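PDB 1FUX: UPF0098 protein YbcL from Escherichia coli, which is of unknown function but belongs to the phosphatidylethanolamine-binding protein family, like a Raf kinase inhibitor protein, and is a periplasmic homodimer. Local coordinates for residues 69-72 / 73-77; 76-79 / 80-84; 88-91 / 92-96; 114-117 / 118-121. All coordinates share one frame; numbering follows the deposited sequence.

How the contacts relate
The four contacts are local turns and bends in series along the chain. Contact 1 leaves strand 63-72 and runs to strand 77-78. Contact 2 takes over there, sharing Thr76 and Tyr77, with its centre about 11 Å from that of contact 1. Contact 3 then leads into strand 95-96, which pairs with strand 63-72 at the edge of the five-stranded antiparallel sheet. It touches contacts 1 and 2, so these three form one cluster. Contact 4 opens strand 118-127 of the same sheet on the opposite side of the chain's centre. It touches none of the other three, its centre about 29 Å from that of contact 1. All four lie within the phosphatidylethanolamine-binding protein family region.

Contact 1 of 4, residues 69-72 / 73-77; sequences VNIP and ATVTY
At chi1 -61°, Ile71 sets CG1 beside the backbone N, which leaves CG2 opposite that nitrogen and facing Val75. The valine answers with an unusual torsion: at chi1 -14°, CG1 nearly eclipses the backbone N. The two groups meet methyl to methyl, with the side chains at about a right angle. Ile71 CG2 lies 3.4 Å from Val75 CG2, closer than normal for two carbons. The packing is tight here, and the eclipsed valine is consistent with some strain.

The other methyl of Val75 turns to the proline ring. Val75 CG1 sits 4.1 Å from Pro72 CB and stands at a similar distance from CG and CD of the same ring. Thr74 stays at the margin, its OG1 3.9 Å from Pro72 CB.

One backbone hydrogen bond closes the turn. Val75 N donates to Pro72 O at 2.9 Å, and the bond is nearly straight at 172°. The donor comes from above the carbonyl plane.

Ile71 also packs on Phe48. Residues Pro72 to Val75 form a type I beta turn. It follows strand 63-72 of the five-stranded sheet and sends the chain to strand 77-78 of the three-stranded sheet.

Contact 2 of 4, residues 76-79 / 80-84; sequences TYLP and VDAGR
Ala82 N donates to Pro79 O at 3.0 Å, the first of two backbone hydrogen bonds that fold this stretch. It closes a type II beta turn. The bond is bent, with the donor above the carbonyl plane. Asp81 has a positive phi of 69°, as the third residue of such a turn should. Arg84 N then donates to Asp81 O at 3.1 Å, closing a type I turn from Asp81 to Arg84.

Apolar contact is light. The methyl of Ala82 points back across the first turn, with CB 4.0 Å from Pro79 CD and 4.3 Å from Leu78 CB. Leu78 itself packs on Trp38 and Pro91.

These consecutive turns follow strand 77-78, an outer strand of the three-stranded antiparallel sheet, and begin the connection to strand 95-96 in the phosphatidylethanolamine-binding protein fold.

A water links Tyr77 to the first turn. It accepts from Val80 N at 3.1 Å and is hydrogen-bonded to Tyr77 OH at 2.6 Å. The tyrosine ring also has Pro79 N over one face, offset toward the rim.

The ends of the second turn are also joined by charge. Arg84 NH1 makes a salt bridge to Asp81 OD2 at 3.1 Å, in the guanidinium plane and on the syn lone pair of the oxygen. The same oxygen pairs with Lys89 NZ. Arg84 NH2 has a second carboxylate, that of Asp86.

Contact 3 of 4, residues 88-91 / 92-96; sequences TKLP and TGAVQ
The side-chain amide of Gln96 has Leu90 over one of its faces. Leu90 CG lies 4.0 Å from Gln96 NE2, and Leu90 CD2 is 3.8 Å from Gln96 CG. The two side chains slide past each other in opposite directions. Gln96 has CG beside the backbone N (chi1 -54°) and then runs extended along the leucine. Polar partners hold both ends of the amide: OE1 bonds to Trp66 NE1, and NE2 to Arg84 O. This fixes which way round the amide lies.

The other branch of Leu90 reaches the backbone. Leu90 CD1 stands 3.3 Å from Ala94 O, while CD2 is 4.1 Å from Ala94 CB. Replacing Leu90 with an alanine would probably bare this face of the amide and open a gap beside Ala94.

A type II beta turn from Pro91 to Ala94 brings these residues together. Ala94 N donates to Pro91 O at 3.1 Å, at an angle of 163°. Gly93 has a phi of 98°, where a side chain would clash with the preceding carbonyl oxygen.

The turn feeds strand 95-96, an outer strand of the five-stranded sheet. Val95 pairs through its backbone with Val69 of the neighbouring strand 63-72. Leu90 and Ala94 both rest on Val68 of that strand, and Ala94 also reaches Ile71.

Contact 4 of 4, residues 114-117 / 118-121; sequences GDKP and HHYQ
From Asp115 to Pro117 the backbone is extended, close to polyproline II, and it runs into strand 118-127 at His118. Pro117 and His118 thus mark the passage from loop to strand. In relatives of the phosphatidylethanolamine-binding protein family the corresponding region helps to line the anion-binding pocket, so residues 114-121 probably lie beside such a pocket here.

His118 carries the contact. Its CG sits beside the backbone N (chi1 -72°), and the ring reaches back to the loop. His118 NE2 donates to Asp115 OD2 at 2.6 Å, and the bond is nearly straight at 170°. The oxygen lies in the ring plane, but NE2 meets OD2 from above the carboxylate plane. The two planes are 71° apart. On the same edge, His118 CD2 is 3.1 Å from Lys116 O.

The other ring nitrogen, ND1, is hydrogen-bonded to Asp54 OD2. Two carboxylates therefore grip the ring and fix its rotation. A phenylalanine in place of His118 would probably leave Asp115 and Asp54 each without this partner.

His119 turns to another carboxylate. Its CE1 passes 3.6 Å from Pro117 O, while ND1 is bonded to Asp56 OD2, outside the two segments. The other oxygen of that aspartate, OD1, takes the salt bridge of Lys116. Lys116 NZ stands 4.5 Å from His119 ND1, too far for a bond between them.

Contact 1 of 4, residues 69-72 / 73-77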
ATOM      1  N   VAL A  69       9.467 -12.396  -4.923  1.00 15.27           N
ATOM      2  CA  VAL A  69      10.043 -12.144  -6.249  1.00 17.08           C
ATOM      3  C   VAL A  69      11.351 -12.921  -6.314  1.00 19.06           C
ATOM      4  O   VAL A  69      11.786 -13.538  -5.327  1.00 21.20           O
ATOM      5  CB  VAL A  69      10.290 -10.667  -6.554  1.00 15.39           C
ATOM      6  CG1 VAL A  69       9.027  -9.791  -6.414  1.00 18.33           C
ATOM      7  CG2 VAL A  69      11.340 -10.069  -5.636  1.00 15.49           C
ATOM      8  N   ASN A  70      11.973 -12.828  -7.508  1.00 20.37           N
ATOM      9  CA  ASN A  70      13.278 -13.470  -7.714  1.00 19.34           C
ATOM     10  C   ASN A  70      13.159 -14.986  -7.586  1.00 20.90           C
ATOM     11  O   ASN A  70      14.119 -15.687  -7.211  1.00 22.11           O
ATOM     12  CB  ASN A  70      14.366 -12.857  -6.855  1.00 20.80           C
ATOM     13  CG  ASN A  70      14.653 -11.366  -7.062  1.00 16.53           C
ATOM     14  OD1 ASN A  70      14.225 -10.808  -8.055  1.00 17.20           O
ATOM     15  ND2 ASN A  70      15.361 -10.710  -6.158  1.00 17.33           N
ATOM     16  N   ILE A  71      12.018 -15.507  -8.003  1.00 19.57           N
ATOM     17  CA  ILE A  71      11.862 -16.949  -8.111  1.00 21.28           C
ATOM     18  C   ILE A  71      12.674 -17.315  -9.371  1.00 21.77           C
ATOM     19  O   ILE A  71      12.421 -16.797 -10.463  1.00 21.87           O
ATOM     20  CB  ILE A  71      10.429 -17.401  -8.164  1.00 19.84           C
ATOM     21  CG1 ILE A  71       9.666 -16.995  -6.869  1.00 21.38           C
ATOM     22  CG2 ILE A  71      10.405 -18.919  -8.315  1.00 22.49           C
ATOM     23  CD1 ILE A  71       8.162 -17.038  -7.090  1.00 16.55           C
ATOM     24  N   PRO A  72      13.670 -18.174  -9.202  1.00 21.85           N
ATOM     25  CA  PRO A  72      14.492 -18.582 -10.344  1.00 22.55           C
ATOM     26  C   PRO A  72      13.636 -19.087 -11.477  1.00 21.71           C
ATOM     27  O   PRO A  72      12.618 -19.773 -11.387  1.00 21.86           O
ATOM     28  CB  PRO A  72      15.429 -19.659  -9.800  1.00 20.74           C
ATOM     29  CG  PRO A  72      15.403 -19.502  -8.333  1.00 23.44           C
ATOM     30  CD  PRO A  72      14.103 -18.806  -7.951  1.00 22.52           C
ATOM     31  N   ALA A  73      14.085 -18.805 -12.721  1.00 25.53           N
ATOM     32  CA  ALA A  73      13.379 -19.209 -13.928  1.00 27.41           C
ATOM     33  C   ALA A  73      13.238 -20.723 -14.036  1.00 26.19           C
ATOM     34  O   ALA A  73      12.356 -21.135 -14.760  1.00 25.22           O
ATOM     35  CB  ALA A  73      14.067 -18.741 -15.216  1.00 28.12           C
ATOM     36  N   THR A  74      14.035 -21.501 -13.317  1.00 27.37           N
ATOM     37  CA  THR A  74      13.876 -22.949 -13.325  1.00 29.45           C
ATOM     38  C   THR A  74      12.799 -23.500 -12.398  1.00 29.36           C
ATOM     39  O   THR A  74      12.569 -24.729 -12.449  1.00 29.37           O
ATOM     40  CB  THR A  74      15.159 -23.675 -12.881  1.00 29.25           C
ATOM     41  OG1 THR A  74      15.860 -22.956 -11.876  1.00 31.83           O
ATOM     42  CG2 THR A  74      16.091 -23.854 -14.086  1.00 32.65           C
ATOM     43  N   VAL A  75      12.177 -22.679 -11.542  1.00 23.84           N
ATOM     44  CA  VAL A  75      11.127 -23.259 -10.698  1.00 22.41           C
ATOM     45  C   VAL A  75       9.743 -22.952 -11.225  1.00 19.80           C
ATOM     46  O   VAL A  75       9.411 -21.829 -11.651  1.00 18.73           O
ATOM     47  CB  VAL A  75      11.398 -23.086  -9.214  1.00 25.81           C
ATOM     48  CG1 VAL A  75      12.816 -22.650  -8.785  1.00 23.89           C
ATOM     49  CG2 VAL A  75      10.341 -22.344  -8.434  1.00 24.50           C
ATOM     50  N   THR A  76       8.808 -23.896 -11.185  1.00 17.50           N
ATOM     51  CA  THR A  76       7.446 -23.730 -11.677  1.00 18.00           C
ATOM     52  C   THR A  76       6.430 -24.064 -10.585  1.00 16.08           C
ATOM     53  O   THR A  76       5.257 -24.294 -10.812  1.00 17.40           O
ATOM     54  CB  THR A  76       7.073 -24.481 -12.976  1.00 21.33           C
ATOM     55  OG1 THR A  76       7.421 -25.872 -12.841  1.00 21.60           O
ATOM     56  CG2 THR A  76       7.777 -23.905 -14.186  1.00 20.13           C
ATOM     57  N   TYR A  77       6.898 -23.909  -9.315  1.00 15.29           N
ATOM     58  CA  TYR A  77       6.006 -24.313  -8.247  1.00 14.55           C
ATOM     59  C   TYR A  77       6.347 -23.660  -6.905  1.00 12.35           C
ATOM     60  O   TYR A  77       7.515 -23.644  -6.664  1.00 15.24           O
ATOM     61  CB  TYR A  77       6.391 -25.795  -7.981  1.00 15.87           C
ATOM     62  CG  TYR A  77       5.647 -26.466  -6.854  1.00 17.00           C
ATOM     63  CD1 TYR A  77       4.261 -26.514  -6.902  1.00 16.84           C
ATOM     64  CD2 TYR A  77       6.298 -27.052  -5.760  1.00 15.85           C
ATOM     65  CE1 TYR A  77       3.491 -27.103  -5.933  1.00 20.65           C
ATOM     66  CE2 TYR A  77       5.547 -27.673  -4.772  1.00 18.50           C
ATOM     67  CZ  TYR A  77       4.172 -27.689  -4.864  1.00 19.34           C
ATOM     68  OH  TYR A  77       3.396 -28.316  -3.920  1.00 24.70           O
TER

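Contact 2 of 4, residues 76-79 / 80-84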
ATOM      1  N   THR A  76       8.808 -23.896 -11.185  1.00 17.50           N
ATOM      2  CA  THR A  76       7.446 -23.730 -11.677  1.00 18.00           C
ATOM      3  C   THR A  76       6.430 -24.064 -10.585  1.00 16.08           C
ATOM      4  O   THR A  76       5.257 -24.294 -10.812  1.00 17.40           O
ATOM      5  CB  THR A  76       7.073 -24.481 -12.976  1.00 21.33           C
ATOM      6  OG1 THR A  76       7.421 -25.872 -12.841  1.00 21.60           O
ATOM      7  CG2 THR A  76       7.777 -23.905 -14.186  1.00 20.13           C
ATOM      8  N   TYR A  77       6.898 -23.909  -9.315  1.00 15.29           N
ATOM      9  CA  TYR A  77       6.006 -24.313  -8.247  1.00 14.55           C
ATOM     10  C   TYR A  77       6.347 -23.660  -6.905  1.00 12.35           C
ATOM     11  O   TYR A  77       7.515 -23.644  -6.664  1.00 15.24           O
ATOM     12  CB  TYR A  77       6.391 -25.795  -7.981  1.00 15.87           C
ATOM     13  CG  TYR A  77       5.647 -26.466  -6.854  1.00 17.00           C
ATOM     14  CD1 TYR A  77       4.261 -26.514  -6.902  1.00 16.84           C
ATOM     15  CD2 TYR A  77       6.298 -27.052  -5.760  1.00 15.85           C
ATOM     16  CE1 TYR A  77       3.491 -27.103  -5.933  1.00 20.65           C
ATOM     17  CE2 TYR A  77       5.547 -27.673  -4.772  1.00 18.50           C
ATOM     18  CZ  TYR A  77       4.172 -27.689  -4.864  1.00 19.34           C
ATOM     19  OH  TYR A  77       3.396 -28.316  -3.920  1.00 24.70           O
ATOM     20  N   LEU A  78       5.347 -23.312  -6.171  1.00 13.90           N
ATOM     21  CA  LEU A  78       5.469 -22.874  -4.795  1.00 15.63           C
ATOM     22  C   LEU A  78       4.668 -23.884  -3.980  1.00 14.23           C
ATOM     23  O   LEU A  78       3.456 -24.025  -4.094  1.00 12.17           O
ATOM     24  CB  LEU A  78       4.893 -21.469  -4.554  1.00 14.51           C
ATOM     25  CG  LEU A  78       5.799 -20.340  -5.053  1.00 17.01           C
ATOM     26  CD1 LEU A  78       5.255 -18.994  -4.517  1.00 17.84           C
ATOM     27  CD2 LEU A  78       7.236 -20.498  -4.667  1.00 16.34           C
ATOM     28  N   PRO A  79       5.328 -24.470  -2.989  1.00 15.11           N
ATOM     29  CA  PRO A  79       4.619 -25.400  -2.116  1.00 16.79           C
ATOM     30  C   PRO A  79       3.752 -24.690  -1.102  1.00 17.55           C
ATOM     31  O   PRO A  79       3.958 -23.458  -0.860  1.00 16.78           O
ATOM     32  CB  PRO A  79       5.749 -26.164  -1.400  1.00 16.92           C
ATOM     33  CG  PRO A  79       6.913 -25.261  -1.452  1.00 19.13           C
ATOM     34  CD  PRO A  79       6.742 -24.363  -2.683  1.00 16.06           C
ATOM     35  N   VAL A  80       2.845 -25.432  -0.493  1.00 15.64           N
ATOM     36  CA  VAL A  80       2.017 -24.877   0.596  1.00 15.29           C
ATOM     37  C   VAL A  80       2.938 -24.323   1.705  1.00 13.86           C
ATOM     38  O   VAL A  80       4.020 -24.844   1.933  1.00 12.04           O
ATOM     39  CB  VAL A  80       1.120 -25.913   1.271  1.00 19.03           C
ATOM     40  CG1 VAL A  80       0.459 -25.373   2.547  1.00 20.85           C
ATOM     41  CG2 VAL A  80      -0.002 -26.367   0.349  1.00 17.13           C
ATOM     42  N   ASP A  81       2.514 -23.140   2.187  1.00 13.33           N
ATOM     43  CA  ASP A  81       3.284 -22.453   3.227  1.00 13.35           C
ATOM     44  C   ASP A  81       4.608 -21.916   2.753  1.00 12.32           C
ATOM     45  O   ASP A  81       5.403 -21.512   3.632  1.00 13.87           O
ATOM     46  CB  ASP A  81       3.453 -23.366   4.476  1.00 14.10           C
ATOM     47  CG  ASP A  81       3.547 -22.583   5.757  1.00 17.02           C
ATOM     48  OD1 ASP A  81       3.084 -21.418   5.882  1.00 15.15           O
ATOM     49  OD2 ASP A  81       4.075 -23.154   6.737  1.00 17.96           O
ATOM     50  N   ALA A  82       4.923 -21.745   1.471  1.00 10.34           N
ATOM     51  CA  ALA A  82       6.158 -21.156   1.025  1.00 12.09           C
ATOM     52  C   ALA A  82       6.290 -19.696   1.564  1.00 10.58           C
ATOM     53  O   ALA A  82       7.406 -19.213   1.695  1.00 14.58           O
ATOM     54  CB  ALA A  82       6.174 -21.076  -0.503  1.00 11.78           C
ATOM     55  N   GLY A  83       5.175 -19.060   1.873  1.00 11.69           N
ATOM     56  CA  GLY A  83       5.217 -17.677   2.344  1.00  9.81           C
ATOM     57  C   GLY A  83       5.383 -17.508   3.829  1.00 11.56           C
ATOM     58  O   GLY A  83       5.126 -16.365   4.325  1.00 10.22           O
ATOM     59  N   ARG A  84       5.788 -18.561   4.573  1.00  9.75           N
ATOM     60  CA  ARG A  84       5.965 -18.310   6.001  1.00 11.16           C
ATOM     61  C   ARG A  84       7.106 -17.297   6.175  1.00 11.33           C
ATOM     62  O   ARG A  84       8.113 -17.299   5.447  1.00 11.41           O
ATOM     63  CB  ARG A  84       6.180 -19.631   6.754  1.00 12.27           C
ATOM     64  CG  ARG A  84       7.202 -20.606   6.359  1.00 16.10           C
ATOM     65  CD  ARG A  84       7.095 -21.854   7.254  1.00 11.92           C
ATOM     66  NE  ARG A  84       7.275 -21.603   8.666  1.00 12.88           N
ATOM     67  CZ  ARG A  84       6.410 -21.717   9.656  1.00 14.38           C
ATOM     68  NH1 ARG A  84       5.140 -22.139   9.443  1.00 17.38           N
ATOM     69  NH2 ARG A  84       6.745 -21.472  10.925  1.00 13.19           N
TER
HETATM   70  O   HOH W   1       2.815 -28.357  -1.409  1.00 18.66           O

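Contact 3 of 4, residues 88-91 / 92-96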
ATOM      1  N   THR A  88      11.587 -20.486   5.850  1.00 14.69           N
ATOM      2  CA  THR A  88      12.026 -21.891   5.869  1.00 16.04           C
ATOM      3  C   THR A  88      11.495 -22.700   4.721  1.00 16.88           C
ATOM      4  O   THR A  88      11.996 -23.805   4.467  1.00 17.45           O
ATOM      5  CB  THR A  88      11.749 -22.598   7.209  1.00 13.50           C
ATOM      6  OG1 THR A  88      10.381 -22.520   7.637  1.00 14.07           O
ATOM      7  CG2 THR A  88      12.640 -21.956   8.296  1.00 15.21           C
ATOM      8  N   LYS A  89      10.483 -22.224   3.997  1.00 14.66           N
ATOM      9  CA  LYS A  89       9.933 -22.946   2.887  1.00 16.77           C
ATOM     10  C   LYS A  89      10.052 -22.133   1.594  1.00 16.52           C
ATOM     11  O   LYS A  89       9.385 -22.513   0.617  1.00 16.11           O
ATOM     12  CB  LYS A  89       8.452 -23.274   3.160  1.00 18.46           C
ATOM     13  CG  LYS A  89       8.286 -24.186   4.380  1.00 22.07           C
ATOM     14  CD  LYS A  89       6.872 -24.639   4.686  1.00 25.90           C
ATOM     15  CE  LYS A  89       6.695 -25.401   5.994  1.00 29.30           C
ATOM     16  NZ  LYS A  89       5.278 -25.556   6.477  1.00 28.06           N
ATOM     17  N   LEU A  90      10.803 -21.055   1.597  1.00 18.04           N
ATOM     18  CA  LEU A  90      10.952 -20.298   0.344  1.00 23.62           C
ATOM     19  C   LEU A  90      11.993 -20.951  -0.575  1.00 24.07           C
ATOM     20  O   LEU A  90      13.064 -21.305  -0.090  1.00 25.89           O
ATOM     21  CB  LEU A  90      11.490 -18.927   0.644  1.00 24.11           C
ATOM     22  CG  LEU A  90      10.920 -17.553   0.500  1.00 26.42           C
ATOM     23  CD1 LEU A  90      12.074 -16.542   0.444  1.00 25.50           C
ATOM     24  CD2 LEU A  90       9.996 -17.350  -0.671  1.00 23.87           C
ATOM     25  N   PRO A  91      11.722 -21.008  -1.872  1.00 25.26           N
ATOM     26  CA  PRO A  91      12.687 -21.556  -2.821  1.00 25.26           C
ATOM     27  C   PRO A  91      13.937 -20.706  -2.783  1.00 25.23           C
ATOM     28  O   PRO A  91      13.887 -19.473  -2.608  1.00 23.41           O
ATOM     29  CB  PRO A  91      11.962 -21.539  -4.159  1.00 26.86           C
ATOM     30  CG  PRO A  91      10.531 -21.271  -3.878  1.00 26.27           C
ATOM     31  CD  PRO A  91      10.474 -20.570  -2.529  1.00 24.17           C
ATOM     32  N   THR A  92      15.117 -21.324  -2.874  1.00 22.60           N
ATOM     33  CA  THR A  92      16.369 -20.594  -2.789  1.00 23.82           C
ATOM     34  C   THR A  92      16.437 -19.567  -3.911  1.00 24.32           C
ATOM     35  O   THR A  92      15.985 -19.824  -5.013  1.00 25.77           O
ATOM     36  CB  THR A  92      17.600 -21.530  -2.792  1.00 26.65           C
ATOM     37  OG1 THR A  92      17.826 -22.093  -4.088  1.00 29.85           O
ATOM     38  CG2 THR A  92      17.282 -22.726  -1.890  1.00 25.00           C
ATOM     39  N   GLY A  93      16.892 -18.389  -3.559  1.00 21.35           N
ATOM     40  CA  GLY A  93      17.014 -17.237  -4.403  1.00 22.52           C
ATOM     41  C   GLY A  93      15.853 -16.262  -4.259  1.00 22.21           C
ATOM     42  O   GLY A  93      16.054 -15.074  -4.543  1.00 24.75           O
ATOM     43  N   ALA A  94      14.696 -16.729  -3.798  1.00 19.71           N
ATOM     44  CA  ALA A  94      13.506 -15.850  -3.809  1.00 19.97           C
ATOM     45  C   ALA A  94      13.561 -14.990  -2.578  1.00 19.24           C
ATOM     46  O   ALA A  94      14.338 -15.243  -1.643  1.00 16.89           O
ATOM     47  CB  ALA A  94      12.242 -16.675  -3.997  1.00 18.55           C
ATOM     48  N   VAL A  95      12.859 -13.860  -2.613  1.00 15.50           N
ATOM     49  CA  VAL A  95      12.860 -12.882  -1.546  1.00 16.33           C
ATOM     50  C   VAL A  95      11.408 -12.395  -1.381  1.00 15.13           C
ATOM     51  O   VAL A  95      10.728 -12.334  -2.408  1.00 14.23           O
ATOM     52  CB  VAL A  95      13.795 -11.687  -1.787  1.00 19.93           C
ATOM     53  CG1 VAL A  95      13.584 -10.630  -0.693  1.00 21.71           C
ATOM     54  CG2 VAL A  95      15.268 -12.094  -1.608  1.00 23.16           C
ATOM     55  N   GLN A  96      10.989 -12.147  -0.144  1.00 12.93           N
ATOM     56  CA  GLN A  96       9.611 -11.689   0.076  1.00 12.78           C
ATOM     57  C   GLN A  96       9.648 -10.205   0.467  1.00 11.80           C
ATOM     58  O   GLN A  96      10.540  -9.797   1.229  1.00 12.72           O
ATOM     59  CB  GLN A  96       8.952 -12.484   1.237  1.00 13.69           C
ATOM     60  CG  GLN A  96       9.055 -14.014   0.991  1.00 15.96           C
ATOM     61  CD  GLN A  96       8.247 -14.804   2.036  1.00 15.31           C
ATOM     62  OE1 GLN A  96       7.061 -15.023   1.838  1.00 15.10           O
ATOM     63  NE2 GLN A  96       8.856 -15.283   3.119  1.00 16.53           N
TER

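Contact 4 of 4, residues 114-117 / 118-121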
ATOM      1  N   GLY A 114     -19.421  -9.180   8.035  1.00 26.95           N
ATOM      2  CA  GLY A 114     -20.617  -8.723   7.336  1.00 28.01           C
ATOM      3  C   GLY A 114     -20.398  -8.102   5.976  1.00 26.92           C
ATOM      4  O   GLY A 114     -21.374  -7.717   5.326  1.00 26.97           O
ATOM      5  N   ASP A 115     -19.158  -7.935   5.536  1.00 26.76           N
ATOM      6  CA  ASP A 115     -18.892  -7.325   4.243  1.00 28.14           C
ATOM      7  C   ASP A 115     -19.222  -8.208   3.056  1.00 26.41           C
ATOM      8  O   ASP A 115     -19.415  -9.418   3.163  1.00 24.53           O
ATOM      9  CB  ASP A 115     -17.414  -6.948   4.167  1.00 30.28           C
ATOM     10  CG  ASP A 115     -17.098  -5.710   3.376  1.00 31.96           C
ATOM     11  OD1 ASP A 115     -18.047  -4.990   2.971  1.00 34.79           O
ATOM     12  OD2 ASP A 115     -15.896  -5.426   3.165  1.00 31.05           O
ATOM     13  N   LYS A 116     -19.299  -7.563   1.874  1.00 25.85           N
ATOM     14  CA  LYS A 116     -19.482  -8.344   0.634  1.00 26.95           C
ATOM     15  C   LYS A 116     -18.238  -9.229   0.541  1.00 24.83           C
ATOM     16  O   LYS A 116     -17.243  -8.798   1.144  1.00 23.31           O
ATOM     17  CB  LYS A 116     -19.533  -7.415  -0.588  1.00 29.65           C
ATOM     18  CG  LYS A 116     -18.248  -6.635  -0.865  1.00 32.59           C
ATOM     19  CD  LYS A 116     -18.169  -6.087  -2.288  1.00 35.52           C
ATOM     20  CE  LYS A 116     -16.703  -5.835  -2.666  1.00 38.50           C
ATOM     21  NZ  LYS A 116     -16.458  -5.869  -4.153  1.00 38.72           N
ATOM     22  N   PRO A 117     -18.259 -10.333  -0.162  1.00 24.14           N
ATOM     23  CA  PRO A 117     -17.097 -11.188  -0.308  1.00 23.11           C
ATOM     24  C   PRO A 117     -15.983 -10.396  -0.953  1.00 22.39           C
ATOM     25  O   PRO A 117     -16.224  -9.523  -1.794  1.00 21.24           O
ATOM     26  CB  PRO A 117     -17.553 -12.325  -1.207  1.00 26.06           C
ATOM     27  CG  PRO A 117     -19.043 -12.371  -0.983  1.00 26.31           C
ATOM     28  CD  PRO A 117     -19.427 -10.903  -0.879  1.00 26.34           C
ATOM     29  N   HIS A 118     -14.734 -10.613  -0.522  1.00 19.45           N
ATOM     30  CA  HIS A 118     -13.626  -9.930  -1.142  1.00 16.88           C
ATOM     31  C   HIS A 118     -13.000 -10.933  -2.105  1.00 17.57           C
ATOM     32  O   HIS A 118     -13.088 -12.147  -1.932  1.00 17.26           O
ATOM     33  CB  HIS A 118     -12.568  -9.509  -0.102  1.00 16.94           C
ATOM     34  CG  HIS A 118     -13.007  -8.380   0.766  1.00 14.36           C
ATOM     35  ND1 HIS A 118     -12.102  -7.619   1.464  1.00 15.62           N
ATOM     36  CD2 HIS A 118     -14.251  -7.877   1.053  1.00 16.82           C
ATOM     37  CE1 HIS A 118     -12.758  -6.681   2.155  1.00 16.52           C
ATOM     38  NE2 HIS A 118     -14.041  -6.825   1.910  1.00 16.54           N
ATOM     39  N   HIS A 119     -12.414 -10.393  -3.146  1.00 17.14           N
ATOM     40  CA  HIS A 119     -11.787 -11.174  -4.205  1.00 17.94           C
ATOM     41  C   HIS A 119     -10.290 -11.116  -4.022  1.00 18.80           C
ATOM     42  O   HIS A 119      -9.716 -10.021  -4.159  1.00 20.60           O
ATOM     43  CB  HIS A 119     -12.212 -10.429  -5.498  1.00 21.47           C
ATOM     44  CG  HIS A 119     -13.685 -10.665  -5.674  1.00 26.74           C
ATOM     45  ND1 HIS A 119     -14.607  -9.823  -5.050  1.00 29.41           N
ATOM     46  CD2 HIS A 119     -14.373 -11.633  -6.312  1.00 27.60           C
ATOM     47  CE1 HIS A 119     -15.831 -10.255  -5.328  1.00 30.15           C
ATOM     48  NE2 HIS A 119     -15.703 -11.340  -6.085  1.00 30.90           N
ATOM     49  N   TYR A 120      -9.626 -12.193  -3.665  1.00 14.53           N
ATOM     50  CA  TYR A 120      -8.196 -12.168  -3.409  1.00 14.06           C
ATOM     51  C   TYR A 120      -7.474 -12.588  -4.684  1.00 16.02           C
ATOM     52  O   TYR A 120      -7.696 -13.754  -5.081  1.00 17.13           O
ATOM     53  CB  TYR A 120      -7.839 -13.135  -2.242  1.00 13.08           C
ATOM     54  CG  TYR A 120      -8.535 -12.583  -1.021  1.00 13.62           C
ATOM     55  CD1 TYR A 120      -9.844 -12.922  -0.728  1.00 12.78           C
ATOM     56  CD2 TYR A 120      -7.844 -11.699  -0.174  1.00 13.56           C
ATOM     57  CE1 TYR A 120     -10.494 -12.395   0.383  1.00 14.46           C
ATOM     58  CE2 TYR A 120      -8.508 -11.132   0.930  1.00 12.97           C
ATOM     59  CZ  TYR A 120      -9.802 -11.510   1.197  1.00 14.95           C
ATOM     60  OH  TYR A 120     -10.504 -10.977   2.264  1.00 15.53           O
ATOM     61  N   GLN A 121      -6.777 -11.673  -5.319  1.00 13.44           N
ATOM     62  CA  GLN A 121      -6.105 -12.005  -6.585  1.00 15.45           C
ATOM     63  C   GLN A 121      -4.740 -12.593  -6.304  1.00 14.67           C
ATOM     64  O   GLN A 121      -3.797 -11.927  -5.850  1.00 12.44           O
ATOM     65  CB  GLN A 121      -5.971 -10.776  -7.496  1.00 19.45           C
ATOM     66  CG  GLN A 121      -7.191  -9.908  -7.648  1.00 25.86           C
ATOM     67  CD  GLN A 121      -7.171  -8.501  -8.158  1.00 29.34           C
ATOM     68  OE1 GLN A 121      -8.140  -8.024  -8.804  1.00 34.21           O
ATOM     69  NE2 GLN A 121      -6.187  -7.641  -7.973  1.00 30.07           N
TER